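Long-range contacts in segregation and condensation protein B (Chlorobium tepidum TLS, PDB 1T6S), which takes part in chromosome partitioning, probably as a winged-helix subunit that acts together with the SMC and ScpA proteins in condensing and segregating chromosomes: residues R94-V99 against D127-R132; P108-E113 against P147-T152; L134-G139 against G151-F156. All coordinates share one frame; numbering follows the deposited sequence.

Overall arrangement
After the helices and two-stranded sheet of residues 2-72 and helix 77-84, the chain reaches helix 87-106, where interaction 1 begins. It closes when helix 125-131 packs back on residues 94-99. Within that loop interaction 2 opens at 108-113, but it closes only at 147-152, beyond interaction 1, so the two cross along the chain. Interaction 3 opens after interaction 1 has closed, within the span of interaction 2. Its hairpin loop, from 134-139 to 151-156, ends on the same strand as interaction 2, and the two share G151 and T152. Together the three contacts tie three helices to the sheet of order 109-110, 148-152, 135-140, a winged helix-turn-helix domain, and carry the chain into helix 154-159.

Interaction 1. Residues R94-V99 against D127-R132; sequences RSMLEV and DRLLAR. With NO3 (nitrate ion), chain E; NO3 (nitrate ion), chain C.
M96 reaches from helix 87-106 into three side chains of 127-132. From CB, CG stands anti to the carbonyl carbon, beside the backbone N (chi1 -86°), and lies at the edge of the R128 guanidinium, 3.3 Å from R128 NE. SD comes next, over one face of the R132 guanidinium toward its rim, 3.6 Å from R132 NE. A bend at chi3 turns the terminal methyl back, so that CE wedges between two neighbours: it is 3.5 Å from R132 CD and only 3.4 Å from L129 CD2, tighter than usual for carbons. The other L129 branch, CD1, meets V99 CG1 at 3.8 Å. R128 NE is buried here with no polar partner in the model, whereas R132 NH1 donates to R128 O and R132 NE to F160 O of the second subunit. S95 OG bonds back into its own helix, chiefly to R91 O. R94, beside the second subunit, donates from NE to O1 of a nitrate, probably from the crystallisation liquor (2.7 Å); with an alanine here the anion would probably lose its arginine mate, and W105 of the second subunit its cation-pi partner. The segments 94-99 and 127-131 cross at -80°, their axes 10.3 Å apart at closest approach, as parts of the first and third helices of a winged-helix domain; L129 continues onto I135 of strand 135-140, while M96 also packs on F160 of the second subunit.

Interaction 2. Residues P108-E113 against P147-T152; sequences PVTKGE and PLQYGT. With NO3 (nitrate ion), chain G; NO3 (nitrate ion), chain C; NO3 (nitrate ion), chain N.
V109 O draws in two donors from the facing strand: Y150 N, which bonds to it at 2.7 Å from 38° above the carbonyl plane, and the CA-H of Q149, a weaker contact. This antiparallel pairing attaches the short, weakly bonded first strand of the winged-helix domain to strand 148-152, the second arm of the wing. The return bond, V109 N to Y150 O, is longer at 3.2 Å and lies on a carbonyl lone pair. P108, after a cis peptide bond, lies alongside Q149 and points the same way, CB to CB 3.8 Å. Water 1 joins the polar ends beyond them, donating to P108 O and E113 OE2 and accepting from Q149 NE2. T110 then takes the N-cap position of helix 111-118 and forms a capping box with E113: E113 N donates to T110 OG1, and T110 N to E113 OE2 at 3.0 Å. T110 OG1 sits between the backbone N and the carbonyl carbon (chi1 70°), which leaves CG2 anti to the carbonyl carbon, against P147 CG. On the face that carries V109 and Y150, the Y150 ring, covered by I126 and L130 of helix 125-131, is crossed obliquely by the K111 chain. Extended beyond CG, that chain brings K111 NZ to a nitrate, probably from the crystallisation liquor, which I126 N and D127 N also hold; NZ bonds to its O1 at 2.9 Å.

Interaction 3. Residues L134-G139 against G151-F156; sequences LIEVRG and GTTEVF. With NO3 (nitrate ion), chain N.
The pairing of 134-139 with 151-156 is an antiparallel beta hairpin, the wing of the winged-helix domain, taken at its base where the second strand turns into helix 154-159. E136 and G151 form a hydrogen-bonded pair, E136 N to G151 O and G151 N to E136 O, both 2.9 Å and nearly along the C=O axis. Next to it I135 and T152 are a non-hydrogen-bonded pair with CA atoms 4.2 Å apart, and their side chains diverge. R138 folds back over G151. Bent at chi2 (-102°), an unusual value for an arginine, it lays one guanidinium face on G151, whose CA sits 3.8 Å above the plane's centre; G151 has no side chain to obstruct that approach. The same group turns its end to T152 O, which takes both R138 NH1 and R138 NH2 (3.2 Å from NH2). R138 NH1 also forms a salt bridge with E136 OE1, 3.0 Å away, and the carboxylate carbon lies in the guanidinium plane, so a carbonyl and a carboxylate together probably fix the arginine's rotation. Where the strand ends, T153 N donates to L134 O from well above the carbonyl plane. T153 caps the helix, its OG1 accepting from F156 N and bonding to G133 O, while its CG2 packs on E136 CG at 3.6 Å. L134 CD2 lies against F156 CB. On the helix side of the hairpin, I135 packs on helices 87-106 and 125-131, and T152 on helix 87-106; L134 and F156 continue into the interface with the second subunit.

Interaction 1. Residues R94-V99 against D127-R132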
loop_
_atom_site.group_PDB
_atom_site.type_symbol
_atom_site.label_atom_id
_atom_site.label_comp_id
_atom_site.label_asym_id
_atom_site.label_seq_id
_atom_site.Cartn_x
_atom_site.Cartn_y
_atom_site.Cartn_z
ATOM N N ARG A 94 -8.604 -1.077 7.254
ATOM C CA ARG A 94 -9.465 -2.006 6.535
ATOM C C ARG A 94 -10.285 -1.324 5.444
ATOM O O ARG A 94 -10.331 -1.791 4.304
ATOM C CB ARG A 94 -10.407 -2.726 7.508
ATOM C CG ARG A 94 -11.366 -3.694 6.812
ATOM C CD ARG A 94 -12.217 -4.517 7.778
ATOM N NE ARG A 94 -13.224 -3.731 8.496
ATOM C CZ ARG A 94 -14.151 -4.253 9.301
ATOM N NH1 ARG A 94 -14.198 -5.568 9.488
ATOM N NH2 ARG A 94 -15.025 -3.463 9.925
ATOM N N SER A 95 -10.936 -0.223 5.796
ATOM C CA SER A 95 -11.763 0.481 4.838
ATOM C C SER A 95 -10.939 0.939 3.642
ATOM O O SER A 95 -11.343 0.725 2.501
ATOM C CB SER A 95 -12.486 1.669 5.503
ATOM O OG SER A 95 -11.584 2.644 5.990
ATOM N N MET A 96 -9.777 1.540 3.883
ATOM C CA MET A 96 -8.956 1.985 2.768
ATOM C C MET A 96 -8.550 0.822 1.873
ATOM O O MET A 96 -8.584 0.934 0.644
ATOM C CB MET A 96 -7.695 2.707 3.257
ATOM C CG MET A 96 -7.911 4.180 3.514
ATOM S SD MET A 96 -6.355 5.090 3.639
ATOM C CE MET A 96 -5.405 4.298 2.404
ATOM N N LEU A 97 -8.173 -0.294 2.490
ATOM C CA LEU A 97 -7.759 -1.470 1.736
ATOM C C LEU A 97 -8.887 -2.102 0.914
ATOM O O LEU A 97 -8.679 -2.474 -0.246
ATOM C CB LEU A 97 -7.153 -2.519 2.684
ATOM C CG LEU A 97 -5.770 -2.117 3.226
ATOM C CD1 LEU A 97 -5.239 -3.235 4.108
ATOM C CD2 LEU A 97 -4.804 -1.871 2.075
ATOM N N GLU A 98 -10.070 -2.232 1.517
ATOM C CA GLU A 98 -11.232 -2.811 0.818
ATOM C C GLU A 98 -11.657 -1.959 -0.390
ATOM O O GLU A 98 -11.915 -2.490 -1.466
ATOM C CB GLU A 98 -12.437 -2.959 1.771
ATOM C CG GLU A 98 -12.321 -4.100 2.779
ATOM C CD GLU A 98 -13.566 -4.269 3.671
ATOM O OE1 GLU A 98 -13.604 -5.238 4.467
ATOM O OE2 GLU A 98 -14.503 -3.438 3.584
ATOM N N VAL A 99 -11.733 -0.645 -0.200
ATOM C CA VAL A 99 -12.116 0.221 -1.300
ATOM C C VAL A 99 -11.025 0.122 -2.396
ATOM O O VAL A 99 -11.331 -0.023 -3.583
ATOM C CB VAL A 99 -12.314 1.698 -0.827
ATOM C CG1 VAL A 99 -12.504 2.629 -2.033
ATOM C CG2 VAL A 99 -13.534 1.788 0.089
ATOM N N ASP A 127 -11.521 9.809 -1.015
ATOM C CA ASP A 127 -10.732 11.012 -0.792
ATOM C C ASP A 127 -9.371 10.648 -0.198
ATOM O O ASP A 127 -8.345 11.210 -0.590
ATOM C CB ASP A 127 -11.438 11.993 0.159
ATOM C CG ASP A 127 -12.559 12.772 -0.514
ATOM O OD1 ASP A 127 -12.507 12.972 -1.745
ATOM O OD2 ASP A 127 -13.487 13.200 0.200
ATOM N N ARG A 128 -9.360 9.705 0.740
ATOM C CA ARG A 128 -8.106 9.299 1.370
ATOM C C ARG A 128 -7.156 8.674 0.357
ATOM O O ARG A 128 -5.967 8.988 0.333
ATOM C CB ARG A 128 -8.376 8.334 2.536
ATOM C CG ARG A 128 -9.198 8.954 3.653
ATOM C CD ARG A 128 -9.043 8.191 4.973
ATOM N NE ARG A 128 -9.478 6.797 4.870
ATOM C CZ ARG A 128 -10.730 6.373 4.997
ATOM N NH1 ARG A 128 -11.702 7.239 5.244
ATOM N NH2 ARG A 128 -11.000 5.079 4.864
ATOM N N LEU A 129 -7.695 7.832 -0.519
ATOM C CA LEU A 129 -6.876 7.163 -1.521
ATOM C C LEU A 129 -6.366 8.154 -2.571
ATOM O O LEU A 129 -5.247 8.014 -3.073
ATOM C CB LEU A 129 -7.671 6.014 -2.165
ATOM C CG LEU A 129 -7.981 4.830 -1.213
ATOM C CD1 LEU A 129 -8.885 3.821 -1.890
ATOM C CD2 LEU A 129 -6.660 4.165 -0.801
ATOM N N LEU A 130 -7.166 9.169 -2.883
ATOM C CA LEU A 130 -6.742 10.185 -3.851
ATOM C C LEU A 130 -5.623 11.034 -3.242
ATOM O O LEU A 130 -4.645 11.345 -3.916
ATOM C CB LEU A 130 -7.915 11.090 -4.244
ATOM C CG LEU A 130 -8.948 10.531 -5.231
ATOM C CD1 LEU A 130 -10.234 11.338 -5.130
ATOM C CD2 LEU A 130 -8.397 10.568 -6.662
ATOM N N ALA A 131 -5.775 11.405 -1.974
ATOM C CA ALA A 131 -4.778 12.212 -1.277
ATOM C C ALA A 131 -3.433 11.479 -1.151
ATOM O O ALA A 131 -2.387 12.112 -0.992
ATOM C CB ALA A 131 -5.301 12.617 0.108
ATOM N N ARG A 132 -3.463 10.150 -1.247
ATOM C CA ARG A 132 -2.253 9.327 -1.156
ATOM C C ARG A 132 -1.725 8.941 -2.534
ATOM O O ARG A 132 -0.729 8.231 -2.648
ATOM C CB ARG A 132 -2.540 8.059 -0.342
ATOM C CG ARG A 132 -2.786 8.347 1.120
ATOM C CD ARG A 132 -3.527 7.224 1.827
ATOM N NE ARG A 132 -3.613 7.463 3.264
ATOM C CZ ARG A 132 -4.240 8.488 3.826
ATOM N NH1 ARG A 132 -4.859 9.393 3.070
ATOM N NH2 ARG A 132 -4.229 8.621 5.151
HETATM N N NO3 E . -14.209 -0.587 7.576
HETATM O O1 NO3 E . -13.700 -1.114 8.594
HETATM O O2 NO3 E . -14.290 -1.266 6.591
HETATM O O3 NO3 E . -14.583 0.573 7.664
HETATM N N NO3 C . -15.227 9.130 -0.563
HETATM O O1 NO3 C . -16.334 9.535 -0.989
HETATM O O2 NO3 C . -15.101 7.950 -0.423
HETATM O O3 NO3 C . -14.383 9.954 -0.331
#

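Interaction 2. Residues P108-E113 against P147-T152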
loop_
_atom_site.group_PDB
_atom_site.type_symbol
_atom_site.label_atom_id
_atom_site.label_comp_id
_atom_site.label_asym_id
_atom_site.label_seq_id
_atom_site.Cartn_x
_atom_site.Cartn_y
_atom_site.Cartn_z
ATOM N N PRO A 108 -12.703 0.893 -14.558
ATOM C CA PRO A 108 -13.026 2.179 -13.926
ATOM C C PRO A 108 -14.366 2.058 -13.203
ATOM O O PRO A 108 -15.331 1.536 -13.758
ATOM C CB PRO A 108 -13.056 3.149 -15.113
ATOM C CG PRO A 108 -13.487 2.293 -16.244
ATOM C CD PRO A 108 -12.708 1.021 -16.027
ATOM N N VAL A 109 -14.413 2.531 -11.958
ATOM C CA VAL A 109 -15.622 2.434 -11.140
ATOM C C VAL A 109 -15.939 3.727 -10.391
ATOM O O VAL A 109 -15.034 4.447 -9.967
ATOM C CB VAL A 109 -15.482 1.251 -10.120
ATOM C CG1 VAL A 109 -14.368 1.539 -9.124
ATOM C CG2 VAL A 109 -16.793 1.015 -9.402
ATOM N N THR A 110 -17.234 4.008 -10.243
ATOM C CA THR A 110 -17.717 5.205 -9.547
ATOM C C THR A 110 -17.943 4.948 -8.055
ATOM O O THR A 110 -17.982 3.803 -7.613
ATOM C CB THR A 110 -19.085 5.656 -10.091
ATOM O OG1 THR A 110 -20.082 4.707 -9.689
ATOM C CG2 THR A 110 -19.068 5.739 -11.615
ATOM N N LYS A 111 -18.125 6.028 -7.297
ATOM C CA LYS A 111 -18.398 5.918 -5.872
ATOM C C LYS A 111 -19.706 5.154 -5.670
ATOM O O LYS A 111 -19.808 4.295 -4.793
ATOM C CB LYS A 111 -18.538 7.298 -5.227
ATOM C CG LYS A 111 -17.251 8.083 -5.131
ATOM C CD LYS A 111 -17.417 9.321 -4.255
ATOM C CE LYS A 111 -16.088 10.060 -4.124
ATOM N NZ LYS A 111 -16.199 11.297 -3.284
ATOM N N GLY A 112 -20.713 5.474 -6.475
ATOM C CA GLY A 112 -21.985 4.786 -6.347
ATOM C C GLY A 112 -21.826 3.291 -6.540
ATOM O O GLY A 112 -22.393 2.487 -5.797
ATOM N N GLU A 113 -21.046 2.918 -7.549
ATOM C CA GLU A 113 -20.802 1.527 -7.849
ATOM C C GLU A 113 -20.029 0.838 -6.722
ATOM O O GLU A 113 -20.368 -0.274 -6.320
ATOM C CB GLU A 113 -20.058 1.410 -9.190
ATOM C CG GLU A 113 -20.981 1.634 -10.405
ATOM C CD GLU A 113 -20.240 1.798 -11.729
ATOM O OE1 GLU A 113 -20.884 1.641 -12.786
ATOM O OE2 GLU A 113 -19.030 2.092 -11.730
ATOM N N PRO A 147 -21.022 10.651 -13.186
ATOM C CA PRO A 147 -20.094 10.597 -12.049
ATOM C C PRO A 147 -18.683 10.158 -12.431
ATOM O O PRO A 147 -18.491 9.406 -13.378
ATOM C CB PRO A 147 -20.770 9.619 -11.091
ATOM C CG PRO A 147 -21.515 8.679 -12.045
ATOM C CD PRO A 147 -22.086 9.634 -13.072
ATOM N N LEU A 148 -17.702 10.653 -11.683
ATOM C CA LEU A 148 -16.299 10.330 -11.905
ATOM C C LEU A 148 -16.050 8.848 -11.667
ATOM O O LEU A 148 -16.650 8.247 -10.764
ATOM C CB LEU A 148 -15.422 11.140 -10.944
ATOM C CG LEU A 148 -15.456 12.665 -11.116
ATOM C CD1 LEU A 148 -14.680 13.368 -9.999
ATOM C CD2 LEU A 148 -14.851 12.992 -12.471
ATOM N N GLN A 149 -15.174 8.270 -12.488
ATOM C CA GLN A 149 -14.779 6.862 -12.385
ATOM C C GLN A 149 -13.346 6.860 -11.917
ATOM O O GLN A 149 -12.567 7.731 -12.310
ATOM C CB GLN A 149 -14.841 6.177 -13.748
ATOM C CG GLN A 149 -16.207 6.170 -14.378
ATOM C CD GLN A 149 -16.156 5.636 -15.785
ATOM O OE1 GLN A 149 -15.498 6.214 -16.650
ATOM N NE2 GLN A 149 -16.834 4.520 -16.021
ATOM N N TYR A 150 -12.983 5.888 -11.088
ATOM C CA TYR A 150 -11.614 5.816 -10.573
ATOM C C TYR A 150 -10.874 4.561 -10.972
ATOM O O TYR A 150 -11.486 3.552 -11.304
ATOM C CB TYR A 150 -11.609 5.936 -9.050
ATOM C CG TYR A 150 -12.255 7.200 -8.548
ATOM C CD1 TYR A 150 -13.632 7.273 -8.334
ATOM C CD2 TYR A 150 -11.499 8.346 -8.341
ATOM C CE1 TYR A 150 -14.233 8.473 -7.926
ATOM C CE2 TYR A 150 -12.092 9.532 -7.942
ATOM C CZ TYR A 150 -13.453 9.589 -7.738
ATOM O OH TYR A 150 -14.017 10.783 -7.361
ATOM N N GLY A 151 -9.548 4.643 -10.942
ATOM C CA GLY A 151 -8.710 3.502 -11.280
ATOM C C GLY A 151 -7.447 3.612 -10.439
ATOM O O GLY A 151 -7.201 4.664 -9.861
ATOM N N THR A 152 -6.659 2.544 -10.352
ATOM C CA THR A 152 -5.428 2.576 -9.572
ATOM C C THR A 152 -4.359 3.347 -10.360
ATOM O O THR A 152 -4.521 3.584 -11.554
ATOM C CB THR A 152 -4.922 1.133 -9.247
ATOM O OG1 THR A 152 -4.900 0.354 -10.448
ATOM C CG2 THR A 152 -5.841 0.455 -8.212
HETATM N N NO3 G . -21.354 8.842 -8.002
HETATM O O1 NO3 G . -20.450 9.660 -7.649
HETATM O O2 NO3 G . -21.045 7.704 -8.133
HETATM O O3 NO3 G . -22.472 9.276 -8.181
HETATM N N NO3 C . -15.227 9.130 -0.563
HETATM O O1 NO3 C . -16.334 9.535 -0.989
HETATM O O2 NO3 C . -15.101 7.950 -0.423
HETATM O O3 NO3 C . -14.383 9.954 -0.331
HETATM N N NO3 N . -4.348 -2.887 -10.592
HETATM O O1 NO3 N . -3.812 -4.004 -10.733
HETATM O O2 NO3 N . -4.550 -2.249 -11.597
HETATM O O3 NO3 N . -4.623 -2.526 -9.464
HETATM O O HOH W 1 -17.800 2.759 -14.162
HETATM O O HOH W 2 -17.927 8.748 -8.420
#

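Interaction 3. Residues L134-G139 against G151-F156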
loop_
_atom_site.group_PDB
_atom_site.type_symbol
_atom_site.label_atom_id
_atom_site.label_comp_id
_atom_site.label_asym_id
_atom_site.label_seq_id
_atom_site.Cartn_x
_atom_site.Cartn_y
_atom_site.Cartn_z
ATOM N N LEU A 134 -2.885 6.860 -4.626
ATOM C CA LEU A 134 -3.084 5.442 -4.966
ATOM C C LEU A 134 -4.138 5.205 -6.049
ATOM O O LEU A 134 -4.143 4.163 -6.699
ATOM C CB LEU A 134 -3.458 4.656 -3.708
ATOM C CG LEU A 134 -2.374 4.761 -2.634
ATOM C CD1 LEU A 134 -2.828 4.096 -1.356
ATOM C CD2 LEU A 134 -1.088 4.106 -3.174
ATOM N N ILE A 135 -5.059 6.146 -6.203
ATOM C CA ILE A 135 -6.075 6.040 -7.247
ATOM C C ILE A 135 -6.128 7.402 -7.938
ATOM O O ILE A 135 -5.580 8.383 -7.433
ATOM C CB ILE A 135 -7.497 5.705 -6.680
ATOM C CG1 ILE A 135 -7.935 6.785 -5.675
ATOM C CG2 ILE A 135 -7.487 4.300 -6.032
ATOM C CD1 ILE A 135 -9.381 6.612 -5.155
ATOM N N GLU A 136 -6.810 7.449 -9.072
ATOM C CA GLU A 136 -6.945 8.664 -9.843
ATOM C C GLU A 136 -8.209 8.555 -10.691
ATOM O O GLU A 136 -8.799 7.479 -10.829
ATOM C CB GLU A 136 -5.741 8.814 -10.773
ATOM C CG GLU A 136 -5.626 7.656 -11.763
ATOM C CD GLU A 136 -4.416 7.769 -12.656
ATOM O OE1 GLU A 136 -4.166 6.816 -13.432
ATOM O OE2 GLU A 136 -3.722 8.807 -12.578
ATOM N N VAL A 137 -8.617 9.674 -11.281
ATOM C CA VAL A 137 -9.801 9.680 -12.139
ATOM C C VAL A 137 -9.446 9.098 -13.509
ATOM O O VAL A 137 -8.405 9.427 -14.068
ATOM C CB VAL A 137 -10.337 11.123 -12.331
ATOM C CG1 VAL A 137 -11.439 11.143 -13.399
ATOM C CG2 VAL A 137 -10.862 11.659 -11.018
ATOM N N ARG A 138 -10.313 8.244 -14.046
ATOM C CA ARG A 138 -10.105 7.636 -15.362
ATOM C C ARG A 138 -11.083 8.220 -16.372
ATOM O O ARG A 138 -10.955 7.986 -17.573
ATOM C CB ARG A 138 -10.347 6.129 -15.310
ATOM C CG ARG A 138 -9.217 5.308 -14.762
ATOM C CD ARG A 138 -8.429 4.629 -15.887
ATOM N NE ARG A 138 -7.722 3.450 -15.365
ATOM C CZ ARG A 138 -6.688 3.508 -14.533
ATOM N NH1 ARG A 138 -6.222 4.686 -14.128
ATOM N NH2 ARG A 138 -6.144 2.388 -14.087
ATOM N N GLY A 139 -12.075 8.955 -15.868
ATOM C CA GLY A 139 -13.079 9.561 -16.727
ATOM C C GLY A 139 -14.415 9.706 -16.014
ATOM O O GLY A 139 -14.448 9.757 -14.791
ATOM N N GLY A 151 -9.548 4.643 -10.942
ATOM C CA GLY A 151 -8.710 3.502 -11.280
ATOM C C GLY A 151 -7.447 3.612 -10.439
ATOM O O GLY A 151 -7.201 4.664 -9.861
ATOM N N THR A 152 -6.659 2.544 -10.352
ATOM C CA THR A 152 -5.428 2.576 -9.572
ATOM C C THR A 152 -4.359 3.347 -10.360
ATOM O O THR A 152 -4.521 3.584 -11.554
ATOM C CB THR A 152 -4.922 1.133 -9.247
ATOM O OG1 THR A 152 -4.900 0.354 -10.448
ATOM C CG2 THR A 152 -5.841 0.455 -8.212
ATOM N N THR A 153 -3.268 3.715 -9.693
ATOM C CA THR A 153 -2.188 4.494 -10.304
ATOM C C THR A 153 -0.867 3.720 -10.416
ATOM O O THR A 153 -0.674 2.717 -9.727
ATOM C CB THR A 153 -1.901 5.750 -9.468
ATOM O OG1 THR A 153 -1.472 5.357 -8.155
ATOM C CG2 THR A 153 -3.150 6.620 -9.344
ATOM N N GLU A 154 0.048 4.193 -11.272
ATOM C CA GLU A 154 1.349 3.527 -11.423
ATOM C C GLU A 154 2.062 3.670 -10.084
ATOM O O GLU A 154 2.943 2.882 -9.735
ATOM C CB GLU A 154 2.200 4.178 -12.532
ATOM C CG GLU A 154 3.293 3.249 -13.092
ATOM C CD GLU A 154 2.694 2.101 -13.881
ATOM O OE1 GLU A 154 3.337 1.037 -14.003
ATOM O OE2 GLU A 154 1.564 2.254 -14.395
ATOM N N VAL A 155 1.664 4.691 -9.336
ATOM C CA VAL A 155 2.215 4.935 -8.019
ATOM C C VAL A 155 1.852 3.745 -7.126
ATOM O O VAL A 155 2.684 3.244 -6.358
ATOM C CB VAL A 155 1.628 6.201 -7.411
ATOM C CG1 VAL A 155 2.251 6.452 -6.033
ATOM C CG2 VAL A 155 1.870 7.384 -8.344
ATOM N N PHE A 156 0.599 3.304 -7.222
ATOM C CA PHE A 156 0.134 2.151 -6.447
ATOM C C PHE A 156 0.876 0.897 -6.910
ATOM O O PHE A 156 1.401 0.140 -6.100
ATOM C CB PHE A 156 -1.375 1.904 -6.639
ATOM C CG PHE A 156 -1.804 0.501 -6.266
ATOM C CD1 PHE A 156 -1.811 0.088 -4.935
ATOM C CD2 PHE A 156 -2.161 -0.415 -7.249
ATOM C CE1 PHE A 156 -2.172 -1.230 -4.592
ATOM C CE2 PHE A 156 -2.519 -1.725 -6.925
ATOM C CZ PHE A 156 -2.527 -2.134 -5.593
HETATM N N NO3 N . -4.348 -2.887 -10.592
HETATM O O1 NO3 N . -3.812 -4.004 -10.733
HETATM O O2 NO3 N . -4.550 -2.249 -11.597
HETATM O O3 NO3 N . -4.623 -2.526 -9.464
HETATM O O HOH W 3 -4.100 0.817 -13.083
#